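Long-range contacts in cupin type-2 domain-containing protein (Streptococcus pyogenes, PDB 1YHF), which is of unknown function but belongs to the cupin superfamily, whose small beta-barrels in many relatives hold a metal ion or small ligand: residues Met29-Leu34 against Gly41-Ser46; Phe45-Gly50 against Glu102-Leu107; Val64-Gly69 against Tyr80-Gly85. One frame throughout, in Å; residues are numbered along the deposited sequence.

Interaction 1: residues Met29-Leu34 against Gly41-Ser46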
loop_
_atom_site.group_PDB
_atom_site.type_symbol
_atom_site.label_atom_id
_atom_site.label_comp_id
_atom_site.label_asym_id
_atom_site.label_seq_id
_atom_site.Cartn_x
_atom_site.Cartn_y
_atom_site.Cartn_z
HETATM N N MSE A 29 3.286 -9.814 -7.192
HETATM C CA MSE A 29 3.099 -8.594 -6.431
HETATM C C MSE A 29 4.209 -7.661 -6.864
HETATM O O MSE A 29 5.367 -8.072 -6.993
HETATM C CB MSE A 29 3.198 -8.865 -4.934
HETATM C CG MSE A 29 3.020 -7.602 -4.102
HETATM SE SE MSE A 29 2.900 -7.915 -2.180
HETATM C CE MSE A 29 4.807 -8.303 -1.843
ATOM N N LEU A 30 3.836 -6.405 -7.102
ATOM C CA LEU A 30 4.756 -5.381 -7.575
ATOM C C LEU A 30 4.667 -4.182 -6.677
ATOM O O LEU A 30 3.601 -3.856 -6.144
ATOM C CB LEU A 30 4.403 -4.911 -8.992
ATOM C CG LEU A 30 4.881 -5.619 -10.238
ATOM C CD1 LEU A 30 4.073 -6.885 -10.501
ATOM C CD2 LEU A 30 4.805 -4.674 -11.458
ATOM N N SER A 31 5.798 -3.507 -6.529
ATOM C CA SER A 31 5.825 -2.321 -5.740
ATOM C C SER A 31 6.721 -1.273 -6.322
ATOM O O SER A 31 7.739 -1.574 -6.962
ATOM C CB SER A 31 6.151 -2.639 -4.255
ATOM O OG SER A 31 7.491 -3.039 -4.056
ATOM N N ARG A 32 6.295 -0.034 -6.118
ATOM C CA ARG A 32 7.069 1.117 -6.434
ATOM C C ARG A 32 7.184 1.881 -5.140
ATOM O O ARG A 32 6.185 2.413 -4.629
ATOM C CB ARG A 32 6.348 1.942 -7.495
ATOM C CG ARG A 32 7.205 3.015 -8.096
ATOM C CD ARG A 32 6.417 3.755 -9.162
ATOM N NE ARG A 32 6.229 2.977 -10.398
ATOM C CZ ARG A 32 6.960 3.107 -11.503
ATOM N NH1 ARG A 32 8.009 3.950 -11.554
ATOM N NH2 ARG A 32 6.643 2.376 -12.566
ATOM N N THR A 33 8.399 1.892 -4.589
ATOM C CA THR A 33 8.639 2.495 -3.281
ATOM C C THR A 33 9.061 3.961 -3.393
ATOM O O THR A 33 10.199 4.272 -3.768
ATOM C CB THR A 33 9.656 1.690 -2.449
ATOM O OG1 THR A 33 9.235 0.329 -2.368
ATOM C CG2 THR A 33 9.790 2.259 -1.038
ATOM N N LEU A 34 8.122 4.841 -3.059
ATOM C CA LEU A 34 8.289 6.305 -3.103
ATOM C C LEU A 34 9.175 6.887 -2.016
ATOM O O LEU A 34 9.979 7.788 -2.272
ATOM C CB LEU A 34 6.904 6.959 -3.047
ATOM C CG LEU A 34 6.196 7.086 -4.409
ATOM C CD1 LEU A 34 6.502 5.962 -5.414
ATOM C CD2 LEU A 34 4.744 7.265 -4.233
ATOM N N GLY A 41 7.141 5.280 5.400
ATOM C CA GLY A 41 7.126 4.477 4.161
ATOM C C GLY A 41 5.996 4.930 3.244
ATOM O O GLY A 41 4.855 5.095 3.688
ATOM N N ILE A 42 6.295 5.138 1.962
ATOM C CA ILE A 42 5.224 5.323 0.981
ATOM C C ILE A 42 5.482 4.399 -0.202
ATOM O O ILE A 42 6.550 4.451 -0.818
ATOM C CB ILE A 42 5.083 6.797 0.480
ATOM C CG1 ILE A 42 4.782 7.751 1.652
ATOM C CG2 ILE A 42 3.988 6.878 -0.577
ATOM C CD1 ILE A 42 4.693 9.241 1.264
ATOM N N THR A 43 4.496 3.572 -0.523
ATOM C CA THR A 43 4.667 2.541 -1.528
ATOM C C THR A 43 3.386 2.393 -2.346
ATOM O O THR A 43 2.294 2.400 -1.787
ATOM C CB THR A 43 5.025 1.165 -0.898
ATOM O OG1 THR A 43 6.056 1.307 0.084
ATOM C CG2 THR A 43 5.517 0.217 -1.989
ATOM N N VAL A 44 3.525 2.270 -3.666
ATOM C CA VAL A 44 2.400 1.845 -4.507
ATOM C C VAL A 44 2.563 0.342 -4.777
ATOM O O VAL A 44 3.639 -0.106 -5.118
ATOM C CB VAL A 44 2.363 2.618 -5.832
ATOM C CG1 VAL A 44 1.027 2.298 -6.588
ATOM C CG2 VAL A 44 2.448 4.108 -5.553
ATOM N N PHE A 45 1.498 -0.422 -4.587
ATOM C CA PHE A 45 1.531 -1.877 -4.740
ATOM C C PHE A 45 0.545 -2.325 -5.805
ATOM O O PHE A 45 -0.468 -1.672 -6.033
ATOM C CB PHE A 45 1.066 -2.550 -3.450
ATOM C CG PHE A 45 2.120 -2.677 -2.394
ATOM C CD1 PHE A 45 3.040 -3.731 -2.435
ATOM C CD2 PHE A 45 2.168 -1.785 -1.328
ATOM C CE1 PHE A 45 4.006 -3.886 -1.429
ATOM C CE2 PHE A 45 3.138 -1.916 -0.328
ATOM C CZ PHE A 45 4.058 -2.983 -0.374
ATOM N N SER A 46 0.820 -3.461 -6.431
ATOM C CA SER A 46 -0.233 -4.214 -7.088
ATOM C C SER A 46 -0.111 -5.664 -6.627
ATOM O O SER A 46 0.981 -6.180 -6.537
ATOM C CB SER A 46 -0.092 -4.130 -8.609
ATOM O OG SER A 46 0.963 -4.951 -9.068
HETATM O O HOH W 1 8.181 -0.974 -0.095
#

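Interaction 2: residues Phe45-Gly50 against Glu102-Leu107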
loop_
_atom_site.group_PDB
_atom_site.type_symbol
_atom_site.label_atom_id
_atom_site.label_comp_id
_atom_site.label_asym_id
_atom_site.label_seq_id
_atom_site.Cartn_x
_atom_site.Cartn_y
_atom_site.Cartn_z
ATOM N N PHE A 45 1.498 -0.422 -4.587
ATOM C CA PHE A 45 1.531 -1.877 -4.740
ATOM C C PHE A 45 0.545 -2.325 -5.805
ATOM O O PHE A 45 -0.468 -1.672 -6.033
ATOM C CB PHE A 45 1.066 -2.550 -3.450
ATOM C CG PHE A 45 2.120 -2.677 -2.394
ATOM C CD1 PHE A 45 3.040 -3.731 -2.435
ATOM C CD2 PHE A 45 2.168 -1.785 -1.328
ATOM C CE1 PHE A 45 4.006 -3.886 -1.429
ATOM C CE2 PHE A 45 3.138 -1.916 -0.328
ATOM C CZ PHE A 45 4.058 -2.983 -0.374
ATOM N N SER A 46 0.820 -3.461 -6.431
ATOM C CA SER A 46 -0.233 -4.214 -7.088
ATOM C C SER A 46 -0.111 -5.664 -6.627
ATOM O O SER A 46 0.981 -6.180 -6.537
ATOM C CB SER A 46 -0.092 -4.130 -8.609
ATOM O OG SER A 46 0.963 -4.951 -9.068
ATOM N N LEU A 47 -1.237 -6.314 -6.360
ATOM C CA LEU A 47 -1.244 -7.752 -6.097
ATOM C C LEU A 47 -2.217 -8.385 -7.058
ATOM O O LEU A 47 -3.335 -7.893 -7.193
ATOM C CB LEU A 47 -1.705 -8.039 -4.677
ATOM C CG LEU A 47 -0.785 -7.785 -3.473
ATOM C CD1 LEU A 47 -0.472 -6.296 -3.221
ATOM C CD2 LEU A 47 -1.397 -8.402 -2.221
ATOM N N ASP A 48 -1.825 -9.473 -7.715
ATOM C CA ASP A 48 -2.789 -10.257 -8.484
ATOM C C ASP A 48 -3.744 -10.955 -7.536
ATOM O O ASP A 48 -3.440 -11.145 -6.350
ATOM C CB ASP A 48 -2.089 -11.304 -9.364
ATOM C CG ASP A 48 -2.998 -11.844 -10.494
ATOM O OD1 ASP A 48 -4.027 -11.199 -10.811
ATOM O OD2 ASP A 48 -2.684 -12.929 -11.045
ATOM N N LYS A 49 -4.900 -11.334 -8.072
ATOM C CA LYS A 49 -5.905 -12.097 -7.349
ATOM C C LYS A 49 -5.276 -13.294 -6.635
ATOM O O LYS A 49 -4.485 -14.033 -7.235
ATOM C CB LYS A 49 -7.004 -12.548 -8.321
ATOM C CG LYS A 49 -8.038 -13.491 -7.722
ATOM C CD LYS A 49 -9.334 -13.523 -8.533
ATOM C CE LYS A 49 -9.142 -14.280 -9.837
ATOM N NZ LYS A 49 -10.309 -14.086 -10.757
ATOM N N GLY A 50 -5.607 -13.463 -5.353
ATOM C CA GLY A 50 -5.074 -14.575 -4.569
ATOM C C GLY A 50 -3.742 -14.344 -3.873
ATOM O O GLY A 50 -3.307 -15.174 -3.068
ATOM N N GLU A 102 -9.705 -9.805 -5.348
ATOM C CA GLU A 102 -9.482 -9.667 -6.782
ATOM C C GLU A 102 -8.108 -9.039 -6.871
ATOM O O GLU A 102 -7.579 -8.583 -5.853
ATOM C CB GLU A 102 -10.484 -8.706 -7.411
ATOM C CG GLU A 102 -11.916 -8.892 -6.992
ATOM C CD GLU A 102 -12.819 -7.812 -7.559
ATOM O OE1 GLU A 102 -12.301 -6.794 -8.081
ATOM O OE2 GLU A 102 -14.051 -7.969 -7.463
ATOM N N ALA A 103 -7.536 -8.998 -8.065
ATOM C CA ALA A 103 -6.330 -8.203 -8.286
ATOM C C ALA A 103 -6.641 -6.786 -7.784
ATOM O O ALA A 103 -7.735 -6.256 -8.009
ATOM C CB ALA A 103 -5.951 -8.185 -9.763
ATOM N N PHE A 104 -5.711 -6.195 -7.050
ATOM C CA PHE A 104 -5.919 -4.833 -6.604
ATOM C C PHE A 104 -4.619 -4.036 -6.633
ATOM O O PHE A 104 -3.523 -4.619 -6.695
ATOM C CB PHE A 104 -6.628 -4.808 -5.235
ATOM C CG PHE A 104 -5.732 -5.104 -4.042
ATOM C CD1 PHE A 104 -5.017 -4.081 -3.419
ATOM C CD2 PHE A 104 -5.658 -6.391 -3.501
ATOM C CE1 PHE A 104 -4.212 -4.331 -2.295
ATOM C CE2 PHE A 104 -4.855 -6.656 -2.381
ATOM C CZ PHE A 104 -4.123 -5.612 -1.778
ATOM N N GLN A 105 -4.768 -2.710 -6.629
ATOM C CA GLN A 105 -3.653 -1.755 -6.535
ATOM C C GLN A 105 -3.982 -0.835 -5.379
ATOM O O GLN A 105 -5.171 -0.504 -5.168
ATOM C CB GLN A 105 -3.523 -0.945 -7.825
ATOM C CG GLN A 105 -3.043 -1.776 -9.013
ATOM C CD GLN A 105 -3.497 -1.210 -10.314
ATOM O OE1 GLN A 105 -4.678 -0.900 -10.484
ATOM N NE2 GLN A 105 -2.577 -1.043 -11.236
HETATM N N MSE A 106 -2.950 -0.445 -4.623
HETATM C CA MSE A 106 -3.111 0.415 -3.456
HETATM C C MSE A 106 -1.979 1.406 -3.250
HETATM O O MSE A 106 -0.837 1.175 -3.673
HETATM C CB MSE A 106 -3.233 -0.424 -2.176
HETATM C CG MSE A 106 -2.044 -1.292 -1.876
HETATM SE SE MSE A 106 -2.118 -1.862 0.024
HETATM C CE MSE A 106 -0.822 -3.231 -0.070
ATOM N N LEU A 107 -2.312 2.521 -2.608
ATOM C CA LEU A 107 -1.299 3.412 -2.095
ATOM C C LEU A 107 -1.235 3.117 -0.595
ATOM O O LEU A 107 -2.257 3.095 0.083
ATOM C CB LEU A 107 -1.661 4.885 -2.351
ATOM C CG LEU A 107 -0.726 5.902 -1.682
ATOM C CD1 LEU A 107 0.715 5.882 -2.257
ATOM C CD2 LEU A 107 -1.330 7.290 -1.814
#

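Interaction 3: residues Val64-Gly69 against Tyr80-Gly85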
loop_
_atom_site.group_PDB
_atom_site.type_symbol
_atom_site.label_atom_id
_atom_site.label_comp_id
_atom_site.label_asym_id
_atom_site.label_seq_id
_atom_site.Cartn_x
_atom_site.Cartn_y
_atom_site.Cartn_z
ATOM N N VAL A 64 -4.191 2.721 4.045
ATOM C CA VAL A 64 -4.331 1.981 2.806
ATOM C C VAL A 64 -5.426 2.607 1.984
ATOM O O VAL A 64 -6.566 2.705 2.451
ATOM C CB VAL A 64 -4.713 0.498 3.068
ATOM C CG1 VAL A 64 -5.006 -0.233 1.747
ATOM C CG2 VAL A 64 -3.618 -0.205 3.833
ATOM N N THR A 65 -5.083 3.001 0.759
ATOM C CA THR A 65 -6.055 3.531 -0.177
ATOM C C THR A 65 -6.094 2.598 -1.393
ATOM O O THR A 65 -5.072 2.401 -2.054
ATOM C CB THR A 65 -5.713 5.005 -0.522
ATOM O OG1 THR A 65 -5.989 5.841 0.626
ATOM C CG2 THR A 65 -6.499 5.497 -1.681
ATOM N N ILE A 66 -7.261 1.991 -1.630
ATOM C CA ILE A 66 -7.437 1.027 -2.705
ATOM C C ILE A 66 -7.724 1.774 -4.005
ATOM O O ILE A 66 -8.682 2.568 -4.109
ATOM C CB ILE A 66 -8.501 -0.076 -2.352
ATOM C CG1 ILE A 66 -8.061 -0.879 -1.117
ATOM C CG2 ILE A 66 -8.784 -1.025 -3.543
ATOM C CD1 ILE A 66 -6.795 -1.676 -1.280
ATOM N N LEU A 67 -6.860 1.541 -4.986
ATOM C CA LEU A 67 -6.896 2.296 -6.230
ATOM C C LEU A 67 -7.672 1.589 -7.328
ATOM O O LEU A 67 -8.134 2.231 -8.284
ATOM C CB LEU A 67 -5.472 2.617 -6.701
ATOM C CG LEU A 67 -4.530 3.302 -5.719
ATOM C CD1 LEU A 67 -3.139 3.438 -6.370
ATOM C CD2 LEU A 67 -5.103 4.665 -5.283
ATOM N N SER A 68 -7.777 0.263 -7.206
ATOM C CA SER A 68 -8.577 -0.576 -8.096
ATOM C C SER A 68 -8.802 -1.931 -7.429
ATOM O O SER A 68 -8.085 -2.301 -6.511
ATOM C CB SER A 68 -7.886 -0.761 -9.456
ATOM O OG SER A 68 -6.762 -1.631 -9.344
ATOM N N GLY A 69 -9.800 -2.672 -7.900
ATOM C CA GLY A 69 -10.085 -4.014 -7.377
ATOM C C GLY A 69 -10.655 -4.049 -5.971
ATOM O O GLY A 69 -11.339 -3.122 -5.534
ATOM N N TYR A 80 -12.160 -6.541 6.819
ATOM C CA TYR A 80 -12.753 -5.396 6.162
ATOM C C TYR A 80 -12.528 -5.620 4.677
ATOM O O TYR A 80 -11.420 -5.970 4.261
ATOM C CB TYR A 80 -12.013 -4.117 6.603
ATOM C CG TYR A 80 -11.979 -3.902 8.108
ATOM C CD1 TYR A 80 -12.873 -3.028 8.727
ATOM C CD2 TYR A 80 -11.059 -4.579 8.916
ATOM C CE1 TYR A 80 -12.843 -2.840 10.108
ATOM C CE2 TYR A 80 -11.038 -4.407 10.280
ATOM C CZ TYR A 80 -11.924 -3.532 10.869
ATOM O OH TYR A 80 -11.868 -3.350 12.227
ATOM N N ARG A 81 -13.566 -5.451 3.874
ATOM C CA ARG A 81 -13.384 -5.574 2.436
ATOM C C ARG A 81 -13.338 -4.179 1.844
ATOM O O ARG A 81 -14.314 -3.457 1.871
ATOM C CB ARG A 81 -14.463 -6.440 1.785
ATOM C CG ARG A 81 -14.249 -7.942 1.973
ATOM C CD ARG A 81 -15.164 -8.478 3.034
ATOM N NE ARG A 81 -14.767 -9.801 3.521
ATOM C CZ ARG A 81 -15.607 -10.661 4.095
ATOM N NH1 ARG A 81 -16.896 -10.354 4.227
ATOM N NH2 ARG A 81 -15.166 -11.838 4.524
ATOM N N VAL A 82 -12.166 -3.798 1.358
ATOM C CA VAL A 82 -11.916 -2.428 0.946
ATOM C C VAL A 82 -11.902 -2.368 -0.577
ATOM O O VAL A 82 -11.034 -2.961 -1.223
ATOM C CB VAL A 82 -10.615 -1.886 1.587
ATOM C CG1 VAL A 82 -10.412 -0.391 1.263
ATOM C CG2 VAL A 82 -10.669 -2.102 3.109
ATOM N N ALA A 83 -12.875 -1.649 -1.136
ATOM C CA ALA A 83 -13.098 -1.602 -2.595
ATOM C C ALA A 83 -12.420 -0.388 -3.214
ATOM O O ALA A 83 -11.870 0.436 -2.497
ATOM C CB ALA A 83 -14.602 -1.608 -2.891
ATOM N N GLU A 84 -12.455 -0.271 -4.545
ATOM C CA GLU A 84 -11.864 0.887 -5.234
ATOM C C GLU A 84 -12.424 2.195 -4.673
ATOM O O GLU A 84 -13.636 2.346 -4.521
ATOM C CB GLU A 84 -12.110 0.796 -6.737
ATOM C CG GLU A 84 -11.698 2.034 -7.528
ATOM C CD GLU A 84 -11.962 1.882 -9.012
ATOM O OE1 GLU A 84 -12.409 0.790 -9.443
ATOM O OE2 GLU A 84 -11.730 2.857 -9.753
ATOM N N GLY A 85 -11.541 3.136 -4.358
ATOM C CA GLY A 85 -11.992 4.419 -3.823
ATOM C C GLY A 85 -12.174 4.460 -2.308
ATOM O O GLY A 85 -12.568 5.487 -1.749
HETATM O O HOH W 2 -8.832 2.404 -10.895
HETATM O O HOH W 3 -11.807 -1.674 -9.769
HETATM O O HOH W 4 -13.732 -2.454 -6.282
#

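Interaction 1: residues Met29-Leu34 against Gly41-Ser46
Met-29, present as selenomethionine, and Phe-45 lie side by side and point the same way. SE of Met-29 comes to 4.2 Å from CD1 of Phe-45, an oblique Met-aromatic contact. Phe-45 swings its ring toward the neighbouring strand with CG anti to the carbonyl carbon (chi1 -82°), which brings CE1 to 3.8 Å from CB of Ser-31. Over one face of this ring, near its rim, sits the methyl CG2 of Thr-43. Farther along, Thr-33 and Thr-43 pass each other obliquely, and one water joins their hydroxyls, 2.8 Å from Thr-33 OG1 and 3.1 Å from Thr-43 OG1.

At the chain's corner, Leu-34 packs across onto Ile-42 and Val-44, its CD2 3.8 Å from CG2 of Ile-42. The beta-branched Ile-42 and Val-44 suit an extended backbone. Small Ser-46 lets its OG approach CB of Leu-30 to 3.4 Å, while that hydroxyl bonds to the carbonyl of Met-23. The backbones are tied by paired hydrogen bonds at Leu-30/Ser-46 and Arg-32/Val-44, with a weaker one from Leu-34 N to Ile-42 O. This is an antiparallel beta hairpin, here forming one border of the larger sheet of the cupin fold.

Interaction 2: residues Phe45-Gly50 against Glu102-Leu107
Phe-45 and Met-106, and next to them Leu-47 and Phe-104, form the hydrogen-bonded pairs of an antiparallel ladder. Each pair exchanges two backbone bonds. Leu-47 N reaches Phe-104 O at 2.9 Å, nearly in line with the carbonyl, whereas Met-106 N approaches Phe-45 O at 3.1 Å, tilted 30° from the carbonyl plane. Between them, Ser-46 and Gln-105 make a non-hydrogen-bonded pair, where the CA of each leans on a carbonyl oxygen: Gln-105 CA lies 3.2 Å from Phe-45 O.

The apolar contacts gather on the face that carries Phe-45, Leu-47, Phe-104 and Met-106. Met-106, a selenomethionine with its chain extended beyond CG, runs beside Phe-45 and sets its terminal methyl CE 3.6 Å from CD2 of that ring. Its SE, 5.5 Å from the centroid of the Phe-45 ring, makes an oblique Met-aromatic contact and also stands at the edge of the Phe-104 ring, in its plane, so this one side chain touches both aromatics. Leu-47 likewise runs alongside Phe-104, its CD2 3.9 Å from CE2.

On the other face, CG of Gln-105 packs on CB of Ser-46 at 3.8 Å, and its amide reaches past to Ser-68 OG and the carbonyl of Val-22. Beyond the end of the ladder, the lone methyl of Ala-103 fits close against the backbone of Leu-47 and Lys-49, with CB 3.7 Å from Asp-48 OD1, while Asp-48 OD2 bonds to Asp-27 N.

Strand 40-47 thus sits between 29-37 and 104-111, and the latter is paired in turn with 61-68, whose Val-64 and Ile-66 pack against Met-106.

Interaction 3: residues Val64-Gly69 against Tyr80-Gly85
A classic beta bulge near the end of strand 61-68, where Leu-67 and Ser-68 both face Gln-105, meets the turn that follows strand 78-83. A backbone hydrogen bond runs from Gly-85 N to Ile-66 O (2.9 Å, 161° at the hydrogen). Gly-85 has a positive phi (87°), and a side chain at its backbone angles would collide with the preceding carbonyl, so glycine suits the turn.

Inside, Ile-66 and Val-82 cross at an angle, their CG1 atoms only 3.4 Å apart, tighter than ordinary van der Waals contact. Val-82 sends this methyl across by holding it anti to its backbone N (chi1 -175°). CB of Ile-66 also rests 3.4 Å from Ala-83 O.

Glu-84 lies along the outer side of the bulge with its chain extended, CG 3.6 Å from Leu-67 O. Its carboxylate is joined to the opposite backbone through water: one water donates to OE2 of Glu-84 and to Leu-67 O, while another donates to OE1 of Glu-84 at 2.6 Å and accepts from Gly-69 N at 2.9 Å. A third spans Gly-69 O and Glu-84 N. A long acidic side chain thus serves two backbone groups, one donor and one acceptor.

The arrangement, with branched apolar residues facing inward and hydrated turns at the rim, is that of two facing antiparallel sheets joined at one end of a cupin barrel.

Interactions 1 and 2 share Phe-45 and Ser-46, so strand 40-47 is gripped from both sides; their centres are about 11 Å apart. Interaction 3 is nested in the chain loop that interaction 2 closes, its centre about 9 Å away, and the two are joined directly: Gln-105 O lies 2.7 Å from Leu-67 N and Gln-105 OE1 2.5 Å from Ser-68 OG, both probable hydrogen bonds. Interactions 1 and 3 have centres about 15 Å apart and do not touch; only the 64-69 side of interaction 3 belongs to the sheet of interaction 1. Together the three line part of one end of the barrel, whose interior in many cupins holds a metal or ligand.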